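Local coordinates for protein AvmM (Streptomyces sp. NBRC 109436, PDB 7FE6) that catalyses macrocyclization through dehydration and Michael-type addition in the biosynthesis of alchivemycin A, at residues D70-R74 / E75-L79; Q89-P93 / A94-D98. One frame throughout, in Å; residues are numbered along the deposited sequence.

In the fold
Interactions 1 and 2 are two local turns, in series along the chain, with centres about 11 Å apart. They meet where strands 77-83 and 89-90 lie side by side as antiparallel neighbours. Gln91 N probably donates to Leu79 O (2.9 Å) just past the end of the short strand. A side-chain bond, probably from Arg74 NE to Gln91 OE1 (3.0 Å), ties the two turns together. Arg74 CD also packs on Cys96 SG at 3.7 Å. Alchivemycin A is held in a pocket that includes Arg50, Val133 and Glu134. None of these belongs to interaction 1 or interaction 2.

Interaction 1 (D70-R74 / E75-L79); sequences DDLRR and EDFKL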
ATOM      1  N   ASP A  70     -21.439  15.955  -8.918  1.00 68.32           N
ATOM      2  CA  ASP A  70     -22.059  14.796  -9.549  1.00 72.42           C
ATOM      3  C   ASP A  70     -22.099  14.898 -11.072  1.00 73.18           C
ATOM      4  O   ASP A  70     -22.798  14.103 -11.719  1.00 71.56           O
ATOM      5  CB  ASP A  70     -23.468  14.558  -9.006  1.00 72.80           C
ATOM      6  CG  ASP A  70     -24.354  15.762  -9.141  1.00 78.61           C
ATOM      7  OD1 ASP A  70     -24.107  16.609 -10.033  1.00 78.13           O
ATOM      8  OD2 ASP A  70     -25.324  15.845  -8.361  1.00 87.33           O
ATOM      9  N   ASP A  71     -21.331  15.816 -11.662  1.00 71.53           N
ATOM     10  CA  ASP A  71     -21.310  16.001 -13.108  1.00 70.17           C
ATOM     11  C   ASP A  71     -20.242  15.178 -13.828  1.00 69.56           C
ATOM     12  O   ASP A  71     -20.217  15.185 -15.059  1.00 72.10           O
ATOM     13  CB  ASP A  71     -21.102  17.477 -13.439  1.00 70.06           C
ATOM     14  CG  ASP A  71     -19.943  18.086 -12.660  1.00 72.75           C
ATOM     15  OD1 ASP A  71     -19.600  17.560 -11.576  1.00 70.26           O
ATOM     16  OD2 ASP A  71     -19.364  19.082 -13.143  1.00 70.74           O
ATOM     17  N   LEU A  72     -19.347  14.496 -13.117  1.00 68.53           N
ATOM     18  CA  LEU A  72     -18.333  13.685 -13.787  1.00 69.46           C
ATOM     19  C   LEU A  72     -18.967  12.576 -14.633  1.00 66.13           C
ATOM     20  O   LEU A  72     -19.931  11.924 -14.220  1.00 67.18           O
ATOM     21  CB  LEU A  72     -17.370  13.085 -12.752  1.00 68.04           C
ATOM     22  CG  LEU A  72     -16.294  12.085 -13.200  1.00 64.08           C
ATOM     23  CD1 LEU A  72     -15.263  12.772 -14.084  1.00 64.09           C
ATOM     24  CD2 LEU A  72     -15.607  11.415 -11.997  1.00 63.99           C
ATOM     25  N   ARG A  73     -18.459  12.398 -15.851  1.00 64.04           N
ATOM     26  CA  ARG A  73     -18.861  11.286 -16.711  1.00 67.23           C
ATOM     27  C   ARG A  73     -17.624  10.562 -17.234  1.00 64.16           C
ATOM     28  O   ARG A  73     -16.506  11.067 -17.137  1.00 64.07           O
ATOM     29  CB  ARG A  73     -19.724  11.775 -17.884  1.00 62.80           C
ATOM     30  CG  ARG A  73     -20.985  12.454 -17.428  1.00 65.17           C
ATOM     31  CD  ARG A  73     -21.926  11.498 -16.694  1.00 67.85           C
ATOM     32  NE  ARG A  73     -23.135  12.207 -16.270  1.00 69.45           N
ATOM     33  CZ  ARG A  73     -23.329  12.690 -15.045  1.00 70.78           C
ATOM     34  NH1 ARG A  73     -22.402  12.504 -14.096  1.00 68.22           N
ATOM     35  NH2 ARG A  73     -24.452  13.345 -14.763  1.00 69.03           N
ATOM     36  N   ARG A  74     -17.841   9.391 -17.848  1.00 63.97           N
ATOM     37  CA  ARG A  74     -16.732   8.617 -18.415  1.00 62.70           C
ATOM     38  C   ARG A  74     -15.914   9.449 -19.397  1.00 61.95           C
ATOM     39  O   ARG A  74     -14.681   9.315 -19.471  1.00 58.54           O
ATOM     40  CB  ARG A  74     -17.271   7.350 -19.101  1.00 61.45           C
ATOM     41  CG  ARG A  74     -16.229   6.555 -19.894  1.00 57.43           C
ATOM     42  CD  ARG A  74     -15.046   6.089 -19.030  1.00 57.51           C
ATOM     43  NE  ARG A  74     -14.077   5.326 -19.813  1.00 56.74           N
ATOM     44  CZ  ARG A  74     -13.092   5.870 -20.527  1.00 55.56           C
ATOM     45  NH1 ARG A  74     -12.938   7.191 -20.552  1.00 53.13           N
ATOM     46  NH2 ARG A  74     -12.260   5.095 -21.221  1.00 54.55           N
ATOM     47  N   GLU A  75     -16.603  10.302 -20.164  1.00 60.10           N
ATOM     48  CA  GLU A  75     -16.026  11.163 -21.190  1.00 61.35           C
ATOM     49  C   GLU A  75     -15.076  12.229 -20.654  1.00 60.11           C
ATOM     50  O   GLU A  75     -14.269  12.750 -21.429  1.00 59.36           O
ATOM     51  CB  GLU A  75     -17.166  11.857 -21.965  1.00 66.53           C
ATOM     52  CG  GLU A  75     -18.029  10.928 -22.843  1.00 68.03           C
ATOM     53  CD  GLU A  75     -18.860   9.927 -22.036  1.00 72.12           C
ATOM     54  OE1 GLU A  75     -19.598  10.378 -21.120  1.00 73.16           O
ATOM     55  OE2 GLU A  75     -18.745   8.689 -22.303  1.00 67.81           O
ATOM     56  N   ASP A  76     -15.131  12.563 -19.364  1.00 57.66           N
ATOM     57  CA  ASP A  76     -14.332  13.672 -18.837  1.00 62.95           C
ATOM     58  C   ASP A  76     -12.891  13.274 -18.548  1.00 63.44           C
ATOM     59  O   ASP A  76     -12.110  14.106 -18.054  1.00 60.36           O
ATOM     60  CB  ASP A  76     -14.944  14.229 -17.550  1.00 65.75           C
ATOM     61  CG  ASP A  76     -16.285  14.861 -17.772  1.00 66.47           C
ATOM     62  OD1 ASP A  76     -16.424  15.629 -18.751  1.00 67.35           O
ATOM     63  OD2 ASP A  76     -17.203  14.561 -16.970  1.00 66.17           O
ATOM     64  N   PHE A  77     -12.541  12.017 -18.790  1.00 59.61           N
ATOM     65  CA  PHE A  77     -11.185  11.556 -18.587  1.00 60.17           C
ATOM     66  C   PHE A  77     -10.810  10.558 -19.675  1.00 57.60           C
ATOM     67  O   PHE A  77     -11.660   9.985 -20.362  1.00 55.53           O
ATOM     68  CB  PHE A  77     -11.014  10.965 -17.181  1.00 55.32           C
ATOM     69  CG  PHE A  77     -11.984   9.852 -16.834  1.00 57.43           C
ATOM     70  CD1 PHE A  77     -11.652   8.518 -17.068  1.00 53.90           C
ATOM     71  CD2 PHE A  77     -13.194  10.133 -16.209  1.00 58.03           C
ATOM     72  CE1 PHE A  77     -12.524   7.499 -16.716  1.00 52.66           C
ATOM     73  CE2 PHE A  77     -14.063   9.110 -15.854  1.00 58.77           C
ATOM     74  CZ  PHE A  77     -13.719   7.787 -16.103  1.00 52.91           C
ATOM     75  N   LYS A  78      -9.509  10.402 -19.854  1.00 55.65           N
ATOM     76  CA  LYS A  78      -8.962   9.400 -20.748  1.00 56.68           C
ATOM     77  C   LYS A  78      -8.333   8.291 -19.920  1.00 55.04           C
ATOM     78  O   LYS A  78      -7.682   8.554 -18.900  1.00 50.07           O
ATOM     79  CB  LYS A  78      -7.937  10.005 -21.699  1.00 56.08           C
ATOM     80  CG  LYS A  78      -8.555  10.882 -22.726  1.00 53.61           C
ATOM     81  CD  LYS A  78      -7.528  11.379 -23.693  1.00 57.09           C
ATOM     82  CE  LYS A  78      -8.175  12.327 -24.665  1.00 55.60           C
ATOM     83  NZ  LYS A  78      -9.196  11.661 -25.539  1.00 61.49           N
ATOM     84  N   LEU A  79      -8.546   7.051 -20.361  1.00 52.83           N
ATOM     85  CA  LEU A  79      -8.190   5.877 -19.574  1.00 52.40           C
ATOM     86  C   LEU A  79      -7.635   4.807 -20.501  1.00 53.01           C
ATOM     87  O   LEU A  79      -8.348   4.325 -21.385  1.00 55.88           O
ATOM     88  CB  LEU A  79      -9.404   5.345 -18.805  1.00 51.54           C
ATOM     89  CG  LEU A  79      -9.180   4.794 -17.386  1.00 53.93           C
ATOM     90  CD1 LEU A  79     -10.355   3.921 -16.953  1.00 55.03           C
ATOM     91  CD2 LEU A  79      -7.881   4.049 -17.259  1.00 48.11           C
TER
HETATM   92  O   HOH W   1     -10.379   7.312 -22.842  1.00 53.82           O
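The backbone folds into a short turn at Arg73, where Asp76 N donates to Arg73 O at 3.0 Å, three residues back. The Asp76 side chain adds a second bond between the same two residues. With CG anti to its carbonyl carbon (chi1 -65°), it brings OD2 to Arg73 N at 2.7 Å. The N-H meets this oxygen on the anti side, tilted from the carboxylate plane. The other oxygen, Asp76 OD1, makes a salt bridge with Arg145. The Asp76 carboxylate thus accepts from the N-H of the residue that precedes the 3-10 segment 74-76. The segment then runs directly into strand 77-83 of the antiparallel sheet. The Phe77 ring packs against the turn. Arg74 O sits 3.5 Å above one ring face, over the centre, and Leu72 CD1 lies at the ring edge, 4.0 Å from Phe77 CD2. The Arg74 chain, bent at chi2 (59°), passes across this ring, with CD 3.6 Å from Phe77 CZ. Its guanidinium lies nearly parallel to the ring plane. Leu79 CB comes over a guanidinium face, 3.7 Å from Arg74 NH2, and Arg74 NE donates to Gln91 OE1. With an alanine in place of Arg74, Gln91 OE1 would probably lose its guanidinium donor and Phe77 CZ its aliphatic neighbour. The Arg73 chain leads away from 75-79, and its NH1 donates to Asp70 O at 2.9 Å, in the guanidinium plane.

Interaction 2 (Q89-P93 / A94-D98); sequences QEQDP and AKCWD
Ala94 N donates to Asp92 OD1 at 3.0 Å, approaching from above the carboxylate plane. This bond from a backbone N-H to a carboxylate two residues earlier is an Asx turn. The Asp92 carboxylate also meets the Ala94 methyl, and Asp92 OD1 lies 3.4 Å from Ala94 CB. Lys95 comes next and uses both ends. Its N donates to Asp92 O at 2.8 Å, which closes a type I beta turn with Pro93 and Ala94 in the middle. Its side chain folds back over Asp92. The last torsion, chi4 63°, bends the otherwise extended chain and sets NZ 2.9 Å from Asp92 OD2, on the anti side, in a salt bridge. One carboxylate thus holds two successive residues, one oxygen each. Lys95 O receives a weak bond from Gln91 NE2, with an N-H angle of only 120°. Gln91 NE2 also donates to Gln112 O, while Gln91 OE1 accepts from Arg74 NE. Cys96 points its side chain toward 89-93. Its CB lies 3.3 Å from Pro93 O, and SG lies 3.4 Å from Gln91 OE1. Beyond it Trp97 packs on Ala110, Ile171 and Leu174. The turn begins just after strand 89-90, which lies next to strand 77-83. Backbone bonds of Lys95 with Gln112 and of Trp97 with Ala110 then lay the outgoing chain along strand 107-113 of the other sheet.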
ATOM      1  N   GLN A  89      -4.235  -0.793 -24.326  1.00 53.41           N
ATOM      2  CA  GLN A  89      -5.491  -0.565 -25.033  1.00 54.13           C
ATOM      3  C   GLN A  89      -6.218   0.573 -24.345  1.00 54.54           C
ATOM      4  O   GLN A  89      -5.957   0.895 -23.181  1.00 51.15           O
ATOM      5  CB  GLN A  89      -6.400  -1.798 -25.057  1.00 51.78           C
ATOM      6  CG  GLN A  89      -6.687  -2.292 -23.649  1.00 55.67           C
ATOM      7  CD  GLN A  89      -7.532  -3.516 -23.605  1.00 52.79           C
ATOM      8  OE1 GLN A  89      -8.603  -3.567 -24.202  1.00 59.11           O
ATOM      9  NE2 GLN A  89      -7.069  -4.513 -22.889  1.00 49.06           N
ATOM     10  N   GLU A  90      -7.124   1.188 -25.091  1.00 56.75           N
ATOM     11  CA  GLU A  90      -7.985   2.200 -24.513  1.00 56.44           C
ATOM     12  C   GLU A  90      -9.166   1.521 -23.845  1.00 56.22           C
ATOM     13  O   GLU A  90      -9.782   0.623 -24.423  1.00 56.58           O
ATOM     14  CB  GLU A  90      -8.478   3.165 -25.575  1.00 53.46           C
ATOM     15  CG  GLU A  90      -9.100   4.369 -24.948  1.00 57.45           C
ATOM     16  CD  GLU A  90      -9.500   5.410 -25.965  1.00 63.33           C
ATOM     17  OE1 GLU A  90      -9.508   5.078 -27.186  1.00 61.14           O
ATOM     18  OE2 GLU A  90      -9.788   6.558 -25.532  1.00 62.17           O
ATOM     19  N   GLN A  91      -9.467   1.929 -22.621  1.00 58.65           N
ATOM     20  CA  GLN A  91     -10.618   1.369 -21.936  1.00 58.68           C
ATOM     21  C   GLN A  91     -11.885   1.701 -22.723  1.00 56.86           C
ATOM     22  O   GLN A  91     -12.026   2.798 -23.267  1.00 58.04           O
ATOM     23  CB  GLN A  91     -10.697   1.908 -20.506  1.00 55.71           C
ATOM     24  CG  GLN A  91     -11.608   1.108 -19.584  1.00 53.70           C
ATOM     25  CD  GLN A  91     -13.083   1.353 -19.873  1.00 59.53           C
ATOM     26  OE1 GLN A  91     -13.457   2.420 -20.378  1.00 56.96           O
ATOM     27  NE2 GLN A  91     -13.930   0.365 -19.558  1.00 61.51           N
ATOM     28  N   ASP A  92     -12.801   0.733 -22.786  1.00 58.96           N
ATOM     29  CA  ASP A  92     -14.000   0.805 -23.620  1.00 61.18           C
ATOM     30  C   ASP A  92     -15.130   1.516 -22.872  1.00 61.44           C
ATOM     31  O   ASP A  92     -15.603   0.998 -21.851  1.00 61.77           O
ATOM     32  CB  ASP A  92     -14.409  -0.606 -24.011  1.00 60.68           C
ATOM     33  CG  ASP A  92     -15.527  -0.653 -25.041  1.00 66.78           C
ATOM     34  OD1 ASP A  92     -16.207   0.375 -25.296  1.00 65.34           O
ATOM     35  OD2 ASP A  92     -15.680  -1.747 -25.646  1.00 67.90           O
ATOM     36  N   PRO A  93     -15.606   2.674 -23.340  1.00 63.77           N
ATOM     37  CA  PRO A  93     -16.695   3.353 -22.607  1.00 65.14           C
ATOM     38  C   PRO A  93     -17.928   2.479 -22.459  1.00 65.94           C
ATOM     39  O   PRO A  93     -18.660   2.609 -21.468  1.00 64.74           O
ATOM     40  CB  PRO A  93     -16.986   4.598 -23.461  1.00 59.99           C
ATOM     41  CG  PRO A  93     -15.796   4.769 -24.340  1.00 60.93           C
ATOM     42  CD  PRO A  93     -15.229   3.392 -24.570  1.00 61.46           C
ATOM     43  N   ALA A  94     -18.189   1.613 -23.448  1.00 65.47           N
ATOM     44  CA  ALA A  94     -19.290   0.657 -23.384  1.00 67.17           C
ATOM     45  C   ALA A  94     -19.070  -0.439 -22.343  1.00 68.27           C
ATOM     46  O   ALA A  94     -20.045  -1.064 -21.914  1.00 70.59           O
ATOM     47  CB  ALA A  94     -19.508   0.022 -24.755  1.00 66.76           C
ATOM     48  N   LYS A  95     -17.833  -0.685 -21.925  1.00 65.53           N
ATOM     49  CA  LYS A  95     -17.568  -1.594 -20.807  1.00 67.42           C
ATOM     50  C   LYS A  95     -17.394  -0.800 -19.520  1.00 67.10           C
ATOM     51  O   LYS A  95     -16.439  -0.964 -18.758  1.00 60.24           O
ATOM     52  CB  LYS A  95     -16.350  -2.479 -21.074  1.00 64.27           C
ATOM     53  CG  LYS A  95     -16.470  -3.458 -22.234  1.00 63.66           C
ATOM     54  CD  LYS A  95     -15.317  -4.481 -22.229  1.00 62.50           C
ATOM     55  CE  LYS A  95     -15.171  -5.219 -23.560  1.00 63.35           C
ATOM     56  NZ  LYS A  95     -14.829  -4.321 -24.704  1.00 65.73           N
ATOM     57  N   CYS A  96     -18.348   0.099 -19.298  1.00 66.65           N
ATOM     58  CA  CYS A  96     -18.449   0.867 -18.072  1.00 65.99           C
ATOM     59  C   CYS A  96     -19.867   0.735 -17.550  1.00 68.08           C
ATOM     60  O   CYS A  96     -20.797   0.424 -18.302  1.00 65.61           O
ATOM     61  CB  CYS A  96     -18.128   2.354 -18.265  1.00 64.60           C
ATOM     62  SG  CYS A  96     -16.444   2.712 -18.802  1.00 63.86           S
ATOM     63  N   TRP A  97     -19.998   0.875 -16.236  1.00 69.68           N
ATOM     64  CA  TRP A  97     -21.304   1.031 -15.632  1.00 69.64           C
ATOM     65  C   TRP A  97     -21.780   2.463 -15.848  1.00 69.92           C
ATOM     66  O   TRP A  97     -20.987   3.379 -16.079  1.00 70.09           O
ATOM     67  CB  TRP A  97     -21.235   0.672 -14.148  1.00 69.19           C
ATOM     68  CG  TRP A  97     -22.533   0.294 -13.538  1.00 71.56           C
ATOM     69  CD1 TRP A  97     -23.707   0.062 -14.181  1.00 73.67           C
ATOM     70  CD2 TRP A  97     -22.794   0.094 -12.144  1.00 74.92           C
ATOM     71  NE1 TRP A  97     -24.693  -0.263 -13.279  1.00 70.54           N
ATOM     72  CE2 TRP A  97     -24.157  -0.251 -12.019  1.00 74.17           C
ATOM     73  CE3 TRP A  97     -22.010   0.185 -10.986  1.00 72.16           C
ATOM     74  CZ2 TRP A  97     -24.751  -0.515 -10.784  1.00 74.04           C
ATOM     75  CZ3 TRP A  97     -22.603  -0.078  -9.762  1.00 74.21           C
ATOM     76  CH2 TRP A  97     -23.964  -0.425  -9.671  1.00 72.06           C
ATOM     77  N   ASP A  98     -23.095   2.642 -15.822  1.00 73.63           N
ATOM     78  CA  ASP A  98     -23.665   3.976 -15.895  1.00 72.38           C
ATOM     79  C   ASP A  98     -23.349   4.752 -14.618  1.00 71.76           C
ATOM     80  O   ASP A  98     -23.175   4.151 -13.551  1.00 67.68           O
ATOM     81  CB  ASP A  98     -25.173   3.919 -16.099  1.00 72.21           C
ATOM     82  CG  ASP A  98     -25.545   3.611 -17.523  1.00 79.34           C
ATOM     83  OD1 ASP A  98     -24.712   3.855 -18.416  1.00 84.07           O
ATOM     84  OD2 ASP A  98     -26.685   3.178 -17.760  1.00 80.21           O
TER